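Local coordinates for sugar ABC transporter substrate-binding protein, BlMnBP1 (Bifidobacterium animalis subsp. lactis ATCC 27673, PDB 6I5R) that binds manno-oligosaccharides such as mannobiose, probably handing them to an ABC transporter that supports growth on beta-mannan, at residues A[147-152]-A[313-318]. Numbering follows the deposited sequence.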
ATOM      1  N   GLY A 147      -4.730   2.059  -7.872  1.00 21.10           N
ATOM      2  CA  GLY A 147      -5.197   2.729  -6.676  1.00 16.39           C
ATOM      3  C   GLY A 147      -5.840   1.707  -5.761  1.00 19.65           C
ATOM      4  O   GLY A 147      -6.663   0.898  -6.192  1.00 16.39           O
ATOM      5  N   VAL A 148      -5.424   1.709  -4.502  1.00 16.39           N
ATOM      6  CA  VAL A 148      -5.928   0.755  -3.535  1.00 16.39           C
ATOM      7  C   VAL A 148      -6.458   1.538  -2.349  1.00 17.53           C
ATOM      8  O   VAL A 148      -6.099   2.695  -2.123  1.00 16.39           O
ATOM      9  CB  VAL A 148      -4.840  -0.230  -3.083  1.00 17.27           C
ATOM     10  CG1 VAL A 148      -4.453  -1.173  -4.214  1.00 17.31           C
ATOM     11  CG2 VAL A 148      -3.607   0.545  -2.561  1.00 16.43           C
ATOM     12  N   THR A 149      -7.341   0.905  -1.600  1.00 16.39           N
ATOM     13  CA  THR A 149      -7.708   1.445  -0.306  1.00 19.61           C
ATOM     14  C   THR A 149      -7.200   0.500   0.768  1.00 22.43           C
ATOM     15  O   THR A 149      -6.775  -0.626   0.485  1.00 22.01           O
ATOM     16  CB  THR A 149      -9.211   1.608  -0.182  1.00 21.40           C
ATOM     17  OG1 THR A 149      -9.819   0.383  -0.589  1.00 23.30           O
ATOM     18  CG2 THR A 149      -9.687   2.774  -1.047  1.00 23.66           C
ATOM     19  N   ALA A 150      -7.184   0.989   2.004  1.00 19.47           N
ATOM     20  CA  ALA A 150      -6.776   0.183   3.143  1.00 21.86           C
ATOM     21  C   ALA A 150      -8.056  -0.120   3.919  1.00 22.29           C
ATOM     22  O   ALA A 150      -8.821   0.788   4.257  1.00 24.06           O
ATOM     23  CB  ALA A 150      -5.713   0.896   3.983  1.00 20.92           C
ATOM     24  N   GLY A 151      -8.308  -1.387   4.131  1.00 16.39           N
ATOM     25  CA  GLY A 151      -9.537  -1.832   4.764  1.00 19.16           C
ATOM     26  C   GLY A 151      -9.253  -3.110   5.471  1.00 22.64           C
ATOM     27  O   GLY A 151      -8.127  -3.369   5.906  1.00 16.39           O
ATOM     28  N   ILE A 152     -10.283  -3.931   5.635  1.00 16.39           N
ATOM     29  CA  ILE A 152     -10.097  -5.227   6.266  1.00 16.39           C
ATOM     30  C   ILE A 152     -10.701  -6.297   5.376  1.00 16.39           C
ATOM     31  O   ILE A 152     -11.867  -6.204   4.984  1.00 16.39           O
ATOM     32  CB  ILE A 152     -10.698  -5.280   7.684  1.00 16.89           C
ATOM     33  CG1 ILE A 152      -9.961  -4.251   8.573  1.00 19.34           C
ATOM     34  CG2 ILE A 152     -10.581  -6.695   8.238  1.00 16.39           C
ATOM     35  CD1 ILE A 152     -10.353  -4.282  10.035  1.00 18.02           C
ATOM     36  N   GLN A 313     -17.397   7.168   8.018  1.00 16.39           N
ATOM     37  CA  GLN A 313     -16.200   6.373   7.806  1.00 18.91           C
ATOM     38  C   GLN A 313     -15.482   6.901   6.578  1.00 19.50           C
ATOM     39  O   GLN A 313     -16.115   7.386   5.635  1.00 16.90           O
ATOM     40  CB  GLN A 313     -16.550   4.904   7.625  1.00 17.20           C
ATOM     41  CG  GLN A 313     -17.110   4.297   8.870  1.00 16.88           C
ATOM     42  CD  GLN A 313     -17.003   2.816   8.849  1.00 19.61           C
ATOM     43  OE1 GLN A 313     -16.146   2.231   9.530  1.00 20.66           O
ATOM     44  NE2 GLN A 313     -17.882   2.181   8.103  1.00 17.32           N
ATOM     45  N   TYR A 314     -14.147   6.818   6.609  1.00 16.79           N
ATOM     46  CA  TYR A 314     -13.286   7.310   5.546  1.00 16.39           C
ATOM     47  C   TYR A 314     -12.312   6.226   5.110  1.00 16.39           C
ATOM     48  O   TYR A 314     -11.892   5.379   5.911  1.00 22.72           O
ATOM     49  CB  TYR A 314     -12.473   8.521   5.995  1.00 16.39           C
ATOM     50  CG  TYR A 314     -13.278   9.754   6.244  1.00 19.30           C
ATOM     51  CD1 TYR A 314     -13.955   9.916   7.425  1.00 19.70           C
ATOM     52  CD2 TYR A 314     -13.349  10.779   5.296  1.00 18.00           C
ATOM     53  CE1 TYR A 314     -14.701  11.048   7.679  1.00 19.82           C
ATOM     54  CE2 TYR A 314     -14.085  11.926   5.541  1.00 17.76           C
ATOM     55  CZ  TYR A 314     -14.779  12.036   6.741  1.00 17.90           C
ATOM     56  OH  TYR A 314     -15.522  13.148   7.037  1.00 23.84           O
ATOM     57  N   ALA A 315     -11.962   6.256   3.826  1.00 19.49           N
ATOM     58  CA  ALA A 315     -10.939   5.379   3.275  1.00 16.39           C
ATOM     59  C   ALA A 315     -10.125   6.173   2.263  1.00 16.39           C
ATOM     60  O   ALA A 315     -10.685   6.792   1.351  1.00 16.97           O
ATOM     61  CB  ALA A 315     -11.564   4.133   2.627  1.00 21.65           C
ATOM     62  N   THR A 316      -8.805   6.165   2.440  1.00 21.40           N
ATOM     63  CA  THR A 316      -7.895   6.835   1.519  1.00 19.78           C
ATOM     64  C   THR A 316      -7.614   5.933   0.327  1.00 16.39           C
ATOM     65  O   THR A 316      -7.350   4.743   0.496  1.00 26.56           O
ATOM     66  CB  THR A 316      -6.568   7.168   2.206  1.00 23.54           C
ATOM     67  OG1 THR A 316      -6.807   8.088   3.282  1.00 17.54           O
ATOM     68  CG2 THR A 316      -5.571   7.741   1.206  1.00 23.78           C
ATOM     69  N   ILE A 317      -7.687   6.484  -0.867  1.00 16.65           N
ATOM     70  CA  ILE A 317      -7.204   5.795  -2.057  1.00 19.33           C
ATOM     71  C   ILE A 317      -5.793   6.263  -2.328  1.00 23.08           C
ATOM     72  O   ILE A 317      -5.529   7.475  -2.378  1.00 16.45           O
ATOM     73  CB  ILE A 317      -8.098   6.054  -3.267  1.00 18.70           C
ATOM     74  CG1 ILE A 317      -9.459   5.428  -3.020  1.00 19.94           C
ATOM     75  CG2 ILE A 317      -7.451   5.474  -4.475  1.00 19.83           C
ATOM     76  CD1 ILE A 317     -10.485   6.014  -3.928  1.00 23.50           C
ATOM     77  N   ALA A 318      -4.887   5.308  -2.486  1.00 16.55           N
ATOM     78  CA  ALA A 318      -3.486   5.620  -2.663  1.00 19.27           C
ATOM     79  C   ALA A 318      -2.889   4.588  -3.605  1.00 21.35           C
ATOM     80  O   ALA A 318      -3.510   3.564  -3.912  1.00 16.39           O
ATOM     81  CB  ALA A 318      -2.751   5.670  -1.317  1.00 18.16           C
TER
HETATM   82  O   HOH W   1      -6.933   3.724   2.677  1.00 29.64           O
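Two antiparallel strands near the middle of a bilobal solute-binding protein meet where Val-148 pairs with Ala-318, and they show how such a ladder can splay. Val-148 N donates to Ala-318 O at 2.7 Å in a nearly straight bond (173°), and Ala-318 N returns one to Val-148 O at 2.9 Å. Val-148 O also receives the CA-H of Ile-317, at 3.3 Å from Ile-317 CA. Segments 147-152 and 313-318 belong to long strands, 139-155 and 314-325, of the mixed sheet in this periplasmic-binding-protein-type fold, and the side chain of Val-148 lies about 7 Å from a mannose unit of the bound mannobiose. Past Thr-149 and Ile-317 the two segments, whose axes run 150° apart in N-to-C direction, draw apart. A water accepts from Ala-150 N at 2.8 Å; its link to Thr-316 O is unusually short and therefore doubtful. On the face bearing Thr-149 and Ile-317, these side chains run side by side, and Thr-149 CG2 presses on Ile-317 CG1 at a tight 3.3 Å. The chi1 of 49° sets Thr-149 CG2 anti to its carbonyl carbon, while OG1 hydrogen-bonds to Tyr-370 and Tyr-302. Leu-378 of strand 377-379 packs against Ala-315 and Ile-317.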